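Local coordinates for amino acid ABC transporter, periplasmic amino acid-binding protein (Brucella ovis, PDB 4Z9N), which binds glutathione in its ligand pocket and probably delivers it, or related amino acid-type solutes, to a membrane ABC transporter, at residues D45-R50 against G293-R298; N146-F151 against M156-V161; Y241-A246 against R261-E266. All coordinates share one frame; numbering follows the deposited sequence.

Interaction 1. Residues D45-R50 against G293-R298; sequences DVDYCR and GEIFER
Asp47 lays its CB against the CG2 methyl of Ile295, 3.7 Å away, and sends its carboxylate on to Arg298. This is helix-to-helix packing in a periplasmic binding protein of solute-binding family 3: helix 44-57, which packs Val46 and Cys49 on Phe65 of strand 63-67, is met by helix 292-299 from close to the C terminus. Isoleucine suits the spot: with CG1 beside the backbone N (chi1 -65°), CG2 stands anti to that nitrogen and offers a compact methyl to the aspartate CB. Beyond this apolar touch the contact turns ionic. Arg298 NH1 gives a hydrogen bond of 3.0 Å to Asp47 OD1 as part of a salt bridge, with an N-H...O angle of 155°. The arginine chain bends at chi3, which brings NH1 back to the aspartate; its CD passes 3.6 Å from Asp47 OD1. Glu294 O lies over the centre of one guanidinium face, 3.6 Å from its plane, while NH2 bonds to Val289 O, which helps fix its rotation. Asp47 OD1 has a second donor in Asn299 ND2. The acceptor lies within the guanidinium plane, whereas NH1 approaches OD1 from 61° out of the carboxylate plane.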
ATOM      1  N   ASP D  45     -15.825  -0.744   9.390  1.00 17.41           N
ATOM      2  CA  ASP D  45     -14.689  -1.203  10.188  1.00 17.49           C
ATOM      3  C   ASP D  45     -15.087  -2.412  11.036  1.00 20.57           C
ATOM      4  O   ASP D  45     -14.284  -3.314  11.237  1.00 17.87           O
ATOM      5  CB  ASP D  45     -14.145  -0.084  11.083  1.00 16.86           C
ATOM      6  CG  ASP D  45     -13.258   0.892  10.327  1.00 17.05           C
ATOM      7  OD1 ASP D  45     -12.779   0.521   9.233  1.00 18.27           O
ATOM      8  OD2 ASP D  45     -13.035   2.024  10.836  1.00 18.07           O
ATOM      9  N   VAL D  46     -16.321  -2.432  11.540  1.00 18.95           N
ATOM     10  CA  VAL D  46     -16.795  -3.609  12.268  1.00 19.95           C
ATOM     11  C   VAL D  46     -16.689  -4.873  11.409  1.00 22.41           C
ATOM     12  O   VAL D  46     -16.212  -5.917  11.876  1.00 20.24           O
ATOM     13  CB  VAL D  46     -18.236  -3.409  12.767  1.00 21.21           C
ATOM     14  CG1 VAL D  46     -18.882  -4.753  13.120  1.00 22.38           C
ATOM     15  CG2 VAL D  46     -18.230  -2.467  13.987  1.00 21.49           C
ATOM     16  N   ASP D  47     -17.120  -4.790  10.150  1.00 20.43           N
ATOM     17  CA  ASP D  47     -17.071  -5.973   9.292  1.00 23.54           C
ATOM     18  C   ASP D  47     -15.623  -6.416   9.044  1.00 23.80           C
ATOM     19  O   ASP D  47     -15.350  -7.608   8.871  1.00 19.53           O
ATOM     20  CB  ASP D  47     -17.774  -5.735   7.943  1.00 20.21           C
ATOM     21  CG  ASP D  47     -19.291  -5.858   8.032  1.00 24.96           C
ATOM     22  OD1 ASP D  47     -19.969  -5.414   7.081  1.00 25.81           O
ATOM     23  OD2 ASP D  47     -19.808  -6.367   9.057  1.00 25.97           O
ATOM     24  N   TYR D  48     -14.697  -5.463   9.015  1.00 18.20           N
ATOM     25  CA  TYR D  48     -13.282  -5.806   8.861  1.00 17.57           C
ATOM     26  C   TYR D  48     -12.815  -6.628  10.064  1.00 20.65           C
ATOM     27  O   TYR D  48     -12.071  -7.593   9.914  1.00 19.15           O
ATOM     28  CB  TYR D  48     -12.417  -4.545   8.695  1.00 16.65           C
ATOM     29  CG  TYR D  48     -11.889  -4.401   7.281  1.00 16.09           C
ATOM     30  CD1 TYR D  48     -12.688  -3.868   6.268  1.00 17.15           C
ATOM     31  CD2 TYR D  48     -10.617  -4.847   6.945  1.00 15.80           C
ATOM     32  CE1 TYR D  48     -12.224  -3.765   4.971  1.00 15.66           C
ATOM     33  CE2 TYR D  48     -10.148  -4.760   5.631  1.00 15.47           C
ATOM     34  CZ  TYR D  48     -10.961  -4.214   4.660  1.00 15.38           C
ATOM     35  OH  TYR D  48     -10.491  -4.107   3.365  1.00 15.15           O
ATOM     36  N   CYS D  49     -13.250  -6.233  11.256  1.00 18.45           N
ATOM     37  CA  CYS D  49     -12.979  -7.018  12.465  1.00 19.11           C
ATOM     38  C   CYS D  49     -13.539  -8.418  12.348  1.00 19.96           C
ATOM     39  O   CYS D  49     -12.878  -9.406  12.685  1.00 20.47           O
ATOM     40  CB  CYS D  49     -13.585  -6.364  13.698  1.00 19.64           C
ATOM     41  SG  CYS D  49     -12.924  -4.754  14.087  1.00 20.79           S
ATOM     42  N   ARG D  50     -14.779  -8.494  11.884  1.00 20.49           N
ATOM     43  CA  ARG D  50     -15.426  -9.784  11.724  1.00 21.49           C
ATOM     44  C   ARG D  50     -14.730 -10.610  10.647  1.00 21.19           C
ATOM     45  O   ARG D  50     -14.762 -11.842  10.690  1.00 21.95           O
ATOM     46  CB  ARG D  50     -16.908  -9.617  11.384  1.00 22.31           C
ATOM     47  CG  ARG D  50     -17.717  -8.853  12.438  1.00 22.91           C
ATOM     48  CD  ARG D  50     -19.210  -9.158  12.290  1.00 24.30           C
ATOM     49  NE  ARG D  50     -20.014  -8.339  13.188  1.00 24.99           N
ATOM     50  CZ  ARG D  50     -20.239  -8.629  14.467  1.00 31.15           C
ATOM     51  NH1 ARG D  50     -19.726  -9.722  15.014  1.00 26.21           N
ATOM     52  NH2 ARG D  50     -20.975  -7.812  15.207  1.00 32.46           N
ATOM     53  N   GLY D 293     -16.068  -5.244  -1.760  1.00 15.95           N
ATOM     54  CA  GLY D 293     -17.126  -4.435  -2.343  1.00 16.69           C
ATOM     55  C   GLY D 293     -18.433  -4.624  -1.609  1.00 17.83           C
ATOM     56  O   GLY D 293     -19.225  -3.688  -1.454  1.00 22.00           O
ATOM     57  N   GLU D 294     -18.670  -5.855  -1.163  1.00 18.41           N
ATOM     58  CA  GLU D 294     -19.876  -6.145  -0.415  1.00 20.95           C
ATOM     59  C   GLU D 294     -19.871  -5.444   0.944  1.00 22.45           C
ATOM     60  O   GLU D 294     -20.913  -4.949   1.382  1.00 21.73           O
ATOM     61  CB  GLU D 294     -20.050  -7.648  -0.247  1.00 20.45           C
ATOM     62  CG  GLU D 294     -20.222  -8.394  -1.570  1.00 24.46           C
ATOM     63  CD  GLU D 294     -20.589  -9.834  -1.345  1.00 26.11           C
ATOM     64  OE1 GLU D 294     -21.812 -10.137  -1.277  1.00 29.37           O
ATOM     65  OE2 GLU D 294     -19.666 -10.664  -1.224  1.00 22.12           O
ATOM     66  N   ILE D 295     -18.706  -5.386   1.590  1.00 20.87           N
ATOM     67  CA  ILE D 295     -18.566  -4.679   2.857  1.00 20.54           C
ATOM     68  C   ILE D 295     -18.793  -3.193   2.633  1.00 20.84           C
ATOM     69  O   ILE D 295     -19.487  -2.538   3.414  1.00 20.22           O
ATOM     70  CB  ILE D 295     -17.180  -4.934   3.494  1.00 16.97           C
ATOM     71  CG1 ILE D 295     -17.034  -6.408   3.884  1.00 22.93           C
ATOM     72  CG2 ILE D 295     -16.960  -4.041   4.710  1.00 16.77           C
ATOM     73  CD1 ILE D 295     -15.609  -6.774   4.295  1.00 23.45           C
ATOM     74  N   PHE D 296     -18.218  -2.671   1.554  1.00 16.99           N
ATOM     75  CA  PHE D 296     -18.360  -1.257   1.211  1.00 18.49           C
ATOM     76  C   PHE D 296     -19.828  -0.911   0.982  1.00 18.09           C
ATOM     77  O   PHE D 296     -20.368   0.009   1.592  1.00 18.47           O
ATOM     78  CB  PHE D 296     -17.526  -0.912  -0.040  1.00 16.27           C
ATOM     79  CG  PHE D 296     -17.375   0.563  -0.288  1.00 17.68           C
ATOM     80  CD1 PHE D 296     -18.419   1.302  -0.821  1.00 19.49           C
ATOM     81  CD2 PHE D 296     -16.182   1.213   0.008  1.00 19.68           C
ATOM     82  CE1 PHE D 296     -18.286   2.661  -1.041  1.00 20.10           C
ATOM     83  CE2 PHE D 296     -16.042   2.569  -0.216  1.00 14.54           C
ATOM     84  CZ  PHE D 296     -17.093   3.296  -0.735  1.00 15.38           C
ATOM     85  N   GLU D 297     -20.486  -1.663   0.107  1.00 18.93           N
ATOM     86  CA  GLU D 297     -21.837  -1.303  -0.291  1.00 22.52           C
ATOM     87  C   GLU D 297     -22.875  -1.371   0.830  1.00 22.90           C
ATOM     88  O   GLU D 297     -23.741  -0.495   0.925  1.00 24.52           O
ATOM     89  CB  GLU D 297     -22.273  -2.192  -1.456  1.00 25.58           C
ATOM     90  CG  GLU D 297     -21.623  -1.762  -2.764  1.00 33.39           C
ATOM     91  CD  GLU D 297     -21.935  -0.307  -3.098  1.00 33.71           C
ATOM     92  OE1 GLU D 297     -23.117   0.073  -2.986  1.00 38.09           O
ATOM     93  OE2 GLU D 297     -21.016   0.456  -3.458  1.00 25.14           O
ATOM     94  N   ARG D 298     -22.810  -2.396   1.676  1.00 22.17           N
ATOM     95  CA  ARG D 298     -23.845  -2.580   2.690  1.00 25.73           C
ATOM     96  C   ARG D 298     -23.712  -1.555   3.814  1.00 24.51           C
ATOM     97  O   ARG D 298     -24.684  -1.263   4.512  1.00 25.16           O
ATOM     98  CB  ARG D 298     -23.794  -4.003   3.268  1.00 30.20           C
ATOM     99  CG  ARG D 298     -22.750  -4.209   4.367  1.00 31.05           C
ATOM    100  CD  ARG D 298     -22.924  -5.551   5.065  1.00 31.94           C
ATOM    101  NE  ARG D 298     -22.768  -6.652   4.122  1.00 34.95           N
ATOM    102  CZ  ARG D 298     -21.688  -7.421   4.035  1.00 32.56           C
ATOM    103  NH1 ARG D 298     -20.667  -7.249   4.865  1.00 23.66           N
ATOM    104  NH2 ARG D 298     -21.643  -8.393   3.135  1.00 34.63           N
TER

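Interaction 2. Residues N146-F151 against M156-V161; sequences NMADYF and MEYNPV
Phe151 and Met156 are joined first through the backbone: Met156 N donates to Phe151 O over 2.9 Å, lying in the carbonyl plane, and so ties the start of segment 156-161 to the C-terminal part of helix 142-153. The same two residues then meet through their side chains. Met156 bends at chi3 (-67°), which sets its CE methyl over the middle of the Phe151 ring, 3.8 Å from the centroid and almost exactly on the ring normal. This is a CH-pi contact; the sulfur stands farther off above the same face, SD 4.8 Å from the centroid, a Met-aromatic contact. A flexible methionine suits the place, since its methyl also reaches Tyr150 CE2. The edge of the Phe151 ring has a different neighbour: Glu157 O lies near the ring plane, 3.4 Å from CD2, where the slightly positive rim can face a carbonyl oxygen.

The apolar contacts centre on Tyr158. Its ring is inclined to that of Phe151 by 55°, with CD1 against Phe151 CB. Met147 CG comes in at the ring edge, 3.7 Å from Tyr158 CE1, and Ala148, small enough to let the phenol lie close to the helix, places its CB 3.8 Å from Tyr158 CZ. Pro160 CD sits over one face of the Tyr158 ring, while Pro160 CB touches the Met147 methyl.

The contact spans the helix-to-strand half of a beta-alpha-beta crossover, strand 134-138, helix 142-153, strand 159-163, whose two strands run parallel. Met147 and Phe151 also touch Ile135 of strand 134-138 and Phe114 of strand 101-117; on another side of the helix, Asp149 makes salt bridges to Arg261 and Arg328 of the second subunit.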
ATOM      1  N   ASN D 146      -4.385  19.411  10.931  1.00 11.47           N
ATOM      2  CA  ASN D 146      -4.535  19.803   9.526  1.00 13.51           C
ATOM      3  C   ASN D 146      -5.342  21.091   9.396  1.00 14.09           C
ATOM      4  O   ASN D 146      -5.063  21.899   8.506  1.00 15.78           O
ATOM      5  CB  ASN D 146      -5.229  18.731   8.697  1.00 14.21           C
ATOM      6  CG  ASN D 146      -4.446  17.437   8.615  1.00 18.66           C
ATOM      7  OD1 ASN D 146      -3.220  17.428   8.639  1.00 17.50           O
ATOM      8  ND2 ASN D 146      -5.167  16.325   8.520  1.00 18.81           N
ATOM      9  N   MET D 147      -6.366  21.266  10.237  1.00 11.46           N
ATOM     10  CA  MET D 147      -7.192  22.468  10.121  1.00 12.54           C
ATOM     11  C   MET D 147      -6.362  23.705  10.432  1.00 13.52           C
ATOM     12  O   MET D 147      -6.443  24.701   9.727  1.00 15.52           O
ATOM     13  CB  MET D 147      -8.405  22.429  11.038  1.00 16.24           C
ATOM     14  CG  MET D 147      -9.180  23.741  10.997  1.00 19.01           C
ATOM     15  SD  MET D 147     -10.817  23.624  11.734  1.00 18.38           S
ATOM     16  CE  MET D 147     -10.422  23.088  13.401  1.00 18.68           C
ATOM     17  N   ALA D 148      -5.564  23.638  11.487  1.00 13.98           N
ATOM     18  CA  ALA D 148      -4.685  24.751  11.806  1.00 15.67           C
ATOM     19  C   ALA D 148      -3.810  25.072  10.588  1.00 16.69           C
ATOM     20  O   ALA D 148      -3.670  26.240  10.201  1.00 15.37           O
ATOM     21  CB  ALA D 148      -3.834  24.432  13.030  1.00 16.91           C
ATOM     22  N   ASP D 149      -3.225  24.035   9.980  1.00 15.11           N
ATOM     23  CA  ASP D 149      -2.349  24.224   8.818  1.00 15.61           C
ATOM     24  C   ASP D 149      -3.077  24.958   7.698  1.00 16.53           C
ATOM     25  O   ASP D 149      -2.538  25.879   7.065  1.00 16.67           O
ATOM     26  CB  ASP D 149      -1.857  22.885   8.259  1.00 18.90           C
ATOM     27  CG  ASP D 149      -0.835  22.194   9.141  1.00 22.98           C
ATOM     28  OD1 ASP D 149      -0.253  22.837  10.040  1.00 21.61           O
ATOM     29  OD2 ASP D 149      -0.609  20.985   8.900  1.00 19.86           O
ATOM     30  N   TYR D 150      -4.296  24.506   7.426  1.00 16.30           N
ATOM     31  CA  TYR D 150      -5.069  25.012   6.294  1.00 17.66           C
ATOM     32  C   TYR D 150      -5.453  26.481   6.483  1.00 17.11           C
ATOM     33  O   TYR D 150      -5.396  27.279   5.546  1.00 17.41           O
ATOM     34  CB  TYR D 150      -6.321  24.148   6.104  1.00 15.86           C
ATOM     35  CG  TYR D 150      -7.196  24.511   4.925  1.00 19.83           C
ATOM     36  CD1 TYR D 150      -6.780  24.269   3.623  1.00 20.50           C
ATOM     37  CD2 TYR D 150      -8.461  25.060   5.122  1.00 18.11           C
ATOM     38  CE1 TYR D 150      -7.590  24.587   2.536  1.00 22.80           C
ATOM     39  CE2 TYR D 150      -9.285  25.371   4.043  1.00 21.12           C
ATOM     40  CZ  TYR D 150      -8.843  25.131   2.755  1.00 22.45           C
ATOM     41  OH  TYR D 150      -9.655  25.441   1.685  1.00 25.24           O
ATOM     42  N   PHE D 151      -5.819  26.845   7.707  1.00 15.05           N
ATOM     43  CA  PHE D 151      -6.232  28.215   7.970  1.00 15.65           C
ATOM     44  C   PHE D 151      -5.034  29.148   7.973  1.00 18.79           C
ATOM     45  O   PHE D 151      -5.141  30.274   7.500  1.00 18.47           O
ATOM     46  CB  PHE D 151      -7.004  28.296   9.294  1.00 16.16           C
ATOM     47  CG  PHE D 151      -8.464  28.030   9.135  1.00 18.41           C
ATOM     48  CD1 PHE D 151      -8.913  26.780   8.719  1.00 21.33           C
ATOM     49  CD2 PHE D 151      -9.389  29.035   9.358  1.00 17.24           C
ATOM     50  CE1 PHE D 151     -10.264  26.541   8.546  1.00 21.01           C
ATOM     51  CE2 PHE D 151     -10.733  28.809   9.181  1.00 21.98           C
ATOM     52  CZ  PHE D 151     -11.178  27.565   8.772  1.00 23.84           C
ATOM     53  N   MET D 156      -6.686  32.617   6.801  1.00 19.52           N
ATOM     54  CA  MET D 156      -8.030  32.723   7.343  1.00 19.24           C
ATOM     55  C   MET D 156      -8.011  32.802   8.869  1.00 20.39           C
ATOM     56  O   MET D 156      -7.188  32.154   9.521  1.00 22.26           O
ATOM     57  CB  MET D 156      -8.879  31.539   6.890  1.00 23.33           C
ATOM     58  CG  MET D 156      -9.179  31.560   5.401  1.00 23.87           C
ATOM     59  SD  MET D 156     -10.438  30.349   4.968  1.00 26.59           S
ATOM     60  CE  MET D 156      -9.567  28.827   5.312  1.00 20.98           C
ATOM     61  N   GLU D 157      -8.921  33.589   9.427  1.00 19.75           N
ATOM     62  CA  GLU D 157      -9.013  33.730  10.877  1.00 21.32           C
ATOM     63  C   GLU D 157      -9.427  32.388  11.472  1.00 22.11           C
ATOM     64  O   GLU D 157     -10.400  31.784  11.024  1.00 19.81           O
ATOM     65  CB  GLU D 157     -10.011  34.821  11.270  1.00 21.68           C
ATOM     66  CG  GLU D 157     -10.179  34.948  12.788  1.00 29.39           C
ATOM     67  CD  GLU D 157     -11.274  35.922  13.219  1.00 30.56           C
ATOM     68  OE1 GLU D 157     -11.413  37.008  12.607  1.00 27.59           O
ATOM     69  OE2 GLU D 157     -12.013  35.584  14.178  1.00 29.97           O
ATOM     70  N   TYR D 158      -8.701  31.941  12.494  1.00 17.55           N
ATOM     71  CA  TYR D 158      -8.804  30.567  12.985  1.00 17.04           C
ATOM     72  C   TYR D 158      -9.523  30.505  14.339  1.00 16.53           C
ATOM     73  O   TYR D 158      -9.040  31.056  15.328  1.00 19.00           O
ATOM     74  CB  TYR D 158      -7.384  29.975  13.064  1.00 15.37           C
ATOM     75  CG  TYR D 158      -7.250  28.549  13.578  1.00 20.87           C
ATOM     76  CD1 TYR D 158      -7.854  27.475  12.921  1.00 23.21           C
ATOM     77  CD2 TYR D 158      -6.477  28.277  14.707  1.00 22.98           C
ATOM     78  CE1 TYR D 158      -7.702  26.167  13.396  1.00 24.96           C
ATOM     79  CE2 TYR D 158      -6.327  26.989  15.180  1.00 24.20           C
ATOM     80  CZ  TYR D 158      -6.931  25.944  14.525  1.00 26.53           C
ATOM     81  OH  TYR D 158      -6.760  24.675  15.026  1.00 36.52           O
ATOM     82  N   ASN D 159     -10.691  29.858  14.360  1.00 16.77           N
ATOM     83  CA  ASN D 159     -11.533  29.752  15.557  1.00 17.19           C
ATOM     84  C   ASN D 159     -11.984  28.315  15.808  1.00 18.45           C
ATOM     85  O   ASN D 159     -13.176  28.008  15.703  1.00 18.44           O
ATOM     86  CB  ASN D 159     -12.773  30.649  15.449  1.00 19.46           C
ATOM     87  CG  ASN D 159     -12.492  32.092  15.798  1.00 24.39           C
ATOM     88  OD1 ASN D 159     -11.801  32.376  16.767  1.00 21.86           O
ATOM     89  ND2 ASN D 159     -13.065  33.016  15.030  1.00 30.90           N
ATOM     90  N   PRO D 160     -11.034  27.426  16.143  1.00 18.55           N
ATOM     91  CA  PRO D 160     -11.394  26.040  16.462  1.00 14.40           C
ATOM     92  C   PRO D 160     -12.158  25.966  17.777  1.00 18.23           C
ATOM     93  O   PRO D 160     -11.955  26.803  18.666  1.00 19.88           O
ATOM     94  CB  PRO D 160     -10.032  25.355  16.616  1.00 13.33           C
ATOM     95  CG  PRO D 160      -9.182  26.470  17.197  1.00 14.71           C
ATOM     96  CD  PRO D 160      -9.608  27.689  16.411  1.00 14.76           C
ATOM     97  N   VAL D 161     -13.056  24.994  17.880  1.00 17.69           N
ATOM     98  CA  VAL D 161     -13.679  24.653  19.141  1.00 17.44           C
ATOM     99  C   VAL D 161     -13.399  23.175  19.351  1.00 20.52           C
ATOM    100  O   VAL D 161     -13.879  22.341  18.577  1.00 16.45           O
ATOM    101  CB  VAL D 161     -15.187  24.955  19.128  1.00 19.43           C
ATOM    102  CG1 VAL D 161     -15.768  24.743  20.496  1.00 21.42           C
ATOM    103  CG2 VAL D 161     -15.457  26.372  18.622  1.00 20.27           C
TER

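Interaction 3. Residues Y241-A246 against R261-E266; sequences YGITQA and RLLGAE
Ile243 reaches across to the end of helix 257-262 with the tip of its longer branch. From CB, the CG2 methyl stands anti to the backbone N, and CG1 takes the position beside that nitrogen (chi1 -57°). The extended chi2 of 162° then carries CD1 to both leucines: it lies 3.7 Å from Leu262 CD2 and 4.1 Å from Leu263 CD1. The approach differs for each. Ile243 and Leu262 run antiparallel alongside each other, while the ends of Ile243 and Leu263 meet head-on. Helices 222-240 and 257-262 each end in a Schellman motif, with Gly242 and Gly264 as the C-prime residues; glycine readily adopts the positive phi that these turns need. Ile243 follows its glycine, whereas Leu262 and Leu263 precede theirs. Leu262 CD2 is shared, for Tyr241 brings its ring carbon CD2 to 3.9 Å from it, the methyl standing obliquely to the ring. Val248 and Met251 of helix 248-251 touch both Ile243 and Leu263, and Val282 of helix 281-289 touches both leucines. At the neighbouring Arg261, NH1 forms a salt bridge with Asp149 OD2 of the second subunit.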
ATOM      1  N   TYR D 241     -11.901 -10.926  -8.317  1.00 16.46           N
ATOM      2  CA  TYR D 241     -12.182 -12.174  -9.015  1.00 18.40           C
ATOM      3  C   TYR D 241     -13.677 -12.531  -9.025  1.00 21.07           C
ATOM      4  O   TYR D 241     -14.048 -13.605  -9.475  1.00 21.78           O
ATOM      5  CB  TYR D 241     -11.385 -13.331  -8.401  1.00 20.30           C
ATOM      6  CG  TYR D 241      -9.869 -13.185  -8.416  1.00 25.15           C
ATOM      7  CD1 TYR D 241      -9.231 -12.308  -9.280  1.00 30.73           C
ATOM      8  CD2 TYR D 241      -9.077 -13.946  -7.566  1.00 29.86           C
ATOM      9  CE1 TYR D 241      -7.839 -12.196  -9.291  1.00 32.98           C
ATOM     10  CE2 TYR D 241      -7.694 -13.840  -7.573  1.00 31.55           C
ATOM     11  CZ  TYR D 241      -7.080 -12.963  -8.437  1.00 34.95           C
ATOM     12  OH  TYR D 241      -5.699 -12.858  -8.436  1.00 36.56           O
ATOM     13  N   GLY D 242     -14.529 -11.622  -8.562  1.00 19.89           N
ATOM     14  CA  GLY D 242     -15.969 -11.840  -8.596  1.00 19.82           C
ATOM     15  C   GLY D 242     -16.465 -12.908  -7.631  1.00 22.24           C
ATOM     16  O   GLY D 242     -17.497 -13.554  -7.878  1.00 24.18           O
ATOM     17  N   ILE D 243     -15.728 -13.090  -6.534  1.00 20.49           N
ATOM     18  CA  ILE D 243     -16.092 -14.046  -5.498  1.00 20.82           C
ATOM     19  C   ILE D 243     -16.857 -13.317  -4.410  1.00 21.25           C
ATOM     20  O   ILE D 243     -16.350 -12.356  -3.813  1.00 23.04           O
ATOM     21  CB  ILE D 243     -14.860 -14.759  -4.909  1.00 20.95           C
ATOM     22  CG1 ILE D 243     -14.081 -15.459  -6.013  1.00 20.36           C
ATOM     23  CG2 ILE D 243     -15.300 -15.799  -3.858  1.00 21.99           C
ATOM     24  CD1 ILE D 243     -12.670 -15.797  -5.614  1.00 21.69           C
ATOM     25  N   THR D 244     -18.071 -13.782  -4.157  1.00 23.91           N
ATOM     26  CA  THR D 244     -18.984 -13.113  -3.243  1.00 26.26           C
ATOM     27  C   THR D 244     -19.423 -14.058  -2.133  1.00 27.37           C
ATOM     28  O   THR D 244     -19.197 -15.269  -2.203  1.00 25.84           O
ATOM     29  CB  THR D 244     -20.231 -12.590  -3.984  1.00 22.97           C
ATOM     30  OG1 THR D 244     -20.979 -13.698  -4.499  1.00 24.91           O
ATOM     31  CG2 THR D 244     -19.828 -11.686  -5.142  1.00 25.91           C
ATOM     32  N   GLN D 245     -20.064 -13.504  -1.113  1.00 26.22           N
ATOM     33  CA  GLN D 245     -20.608 -14.310  -0.025  1.00 24.70           C
ATOM     34  C   GLN D 245     -21.545 -15.386  -0.566  1.00 26.91           C
ATOM     35  O   GLN D 245     -21.541 -16.527  -0.094  1.00 28.16           O
ATOM     36  CB  GLN D 245     -21.347 -13.419   0.970  1.00 29.12           C
ATOM     37  CG  GLN D 245     -21.816 -14.117   2.237  1.00 32.15           C
ATOM     38  CD  GLN D 245     -22.404 -13.139   3.238  1.00 33.38           C
ATOM     39  OE1 GLN D 245     -23.186 -12.259   2.871  1.00 34.44           O
ATOM     40  NE2 GLN D 245     -22.025 -13.280   4.508  1.00 29.09           N
ATOM     41  N   ALA D 246     -22.333 -15.018  -1.570  1.00 27.59           N
ATOM     42  CA  ALA D 246     -23.350 -15.918  -2.108  1.00 29.98           C
ATOM     43  C   ALA D 246     -22.770 -17.013  -2.997  1.00 32.70           C
ATOM     44  O   ALA D 246     -23.334 -18.109  -3.081  1.00 32.66           O
ATOM     45  CB  ALA D 246     -24.393 -15.121  -2.876  1.00 33.56           C
ATOM     46  N   ARG D 261      -6.499 -21.333  -6.183  1.00 23.70           N
ATOM     47  CA  ARG D 261      -5.422 -21.097  -5.233  1.00 22.09           C
ATOM     48  C   ARG D 261      -5.910 -20.193  -4.100  1.00 24.45           C
ATOM     49  O   ARG D 261      -5.665 -20.473  -2.921  1.00 25.26           O
ATOM     50  CB  ARG D 261      -4.203 -20.489  -5.949  1.00 20.57           C
ATOM     51  CG  ARG D 261      -2.998 -20.241  -5.042  1.00 22.37           C
ATOM     52  CD  ARG D 261      -1.744 -19.857  -5.827  1.00 22.34           C
ATOM     53  NE  ARG D 261      -1.940 -18.627  -6.598  1.00 21.15           N
ATOM     54  CZ  ARG D 261      -2.063 -18.588  -7.925  1.00 23.24           C
ATOM     55  NH1 ARG D 261      -1.979 -19.710  -8.634  1.00 21.56           N
ATOM     56  NH2 ARG D 261      -2.245 -17.425  -8.544  1.00 20.85           N
ATOM     57  N   LEU D 262      -6.621 -19.124  -4.452  1.00 17.92           N
ATOM     58  CA  LEU D 262      -7.171 -18.206  -3.447  1.00 16.82           C
ATOM     59  C   LEU D 262      -8.087 -18.937  -2.468  1.00 19.48           C
ATOM     60  O   LEU D 262      -8.006 -18.731  -1.263  1.00 20.66           O
ATOM     61  CB  LEU D 262      -7.954 -17.068  -4.113  1.00 18.13           C
ATOM     62  CG  LEU D 262      -8.542 -16.029  -3.154  1.00 20.90           C
ATOM     63  CD1 LEU D 262      -7.424 -15.246  -2.442  1.00 16.13           C
ATOM     64  CD2 LEU D 262      -9.522 -15.090  -3.861  1.00 19.29           C
ATOM     65  N   LEU D 263      -8.948 -19.808  -2.984  1.00 20.16           N
ATOM     66  CA  LEU D 263      -9.958 -20.432  -2.128  1.00 22.45           C
ATOM     67  C   LEU D 263      -9.486 -21.745  -1.494  1.00 25.25           C
ATOM     68  O   LEU D 263     -10.277 -22.454  -0.873  1.00 25.22           O
ATOM     69  CB  LEU D 263     -11.250 -20.660  -2.918  1.00 23.88           C
ATOM     70  CG  LEU D 263     -11.836 -19.338  -3.420  1.00 22.43           C
ATOM     71  CD1 LEU D 263     -13.144 -19.562  -4.145  1.00 26.45           C
ATOM     72  CD2 LEU D 263     -12.032 -18.356  -2.258  1.00 20.87           C
ATOM     73  N   GLY D 264      -8.198 -22.049  -1.628  1.00 25.17           N
ATOM     74  CA  GLY D 264      -7.615 -23.214  -0.986  1.00 26.13           C
ATOM     75  C   GLY D 264      -7.999 -24.545  -1.604  1.00 30.35           C
ATOM     76  O   GLY D 264      -7.958 -25.584  -0.936  1.00 33.09           O
ATOM     77  N   ALA D 265      -8.365 -24.523  -2.883  1.00 28.44           N
ATOM     78  CA  ALA D 265      -8.807 -25.736  -3.566  1.00 34.61           C
ATOM     79  C   ALA D 265      -7.683 -26.401  -4.345  1.00 39.64           C
ATOM     80  O   ALA D 265      -7.867 -27.477  -4.902  1.00 42.99           O
ATOM     81  CB  ALA D 265      -9.973 -25.430  -4.500  1.00 31.98           C
ATOM     82  N   GLU D 266      -6.524 -25.755  -4.404  1.00 43.14           N
ATOM     83  CA  GLU D 266      -5.379 -26.353  -5.080  1.00 46.84           C
ATOM     84  C   GLU D 266      -4.886 -27.533  -4.251  1.00 54.34           C
ATOM     85  O   GLU D 266      -5.131 -27.601  -3.043  1.00 56.92           O
ATOM     86  CB  GLU D 266      -4.262 -25.326  -5.297  1.00 45.82           C
TER

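Starting from the N terminus, helix 44-57 opens interaction 1, which closes only at helix 292-299, some 240 residues later. Both other contacts nest inside that long loop, one after the other, and none cross. Interaction 2 closes a short loop, from the end of helix 142-153 to strand 159-163; interaction 3 then joins the end of helix 222-240 to the end of helix 257-262. Interactions 1 and 3 have centres about 17 Å apart and touch, Glu294 OE2 probably accepting a hydrogen bond from Gln245 N at 2.9 Å. Interaction 2 lies about 48 Å, centre to centre, from interaction 3, across the chain's centre, yet both reach the second subunit.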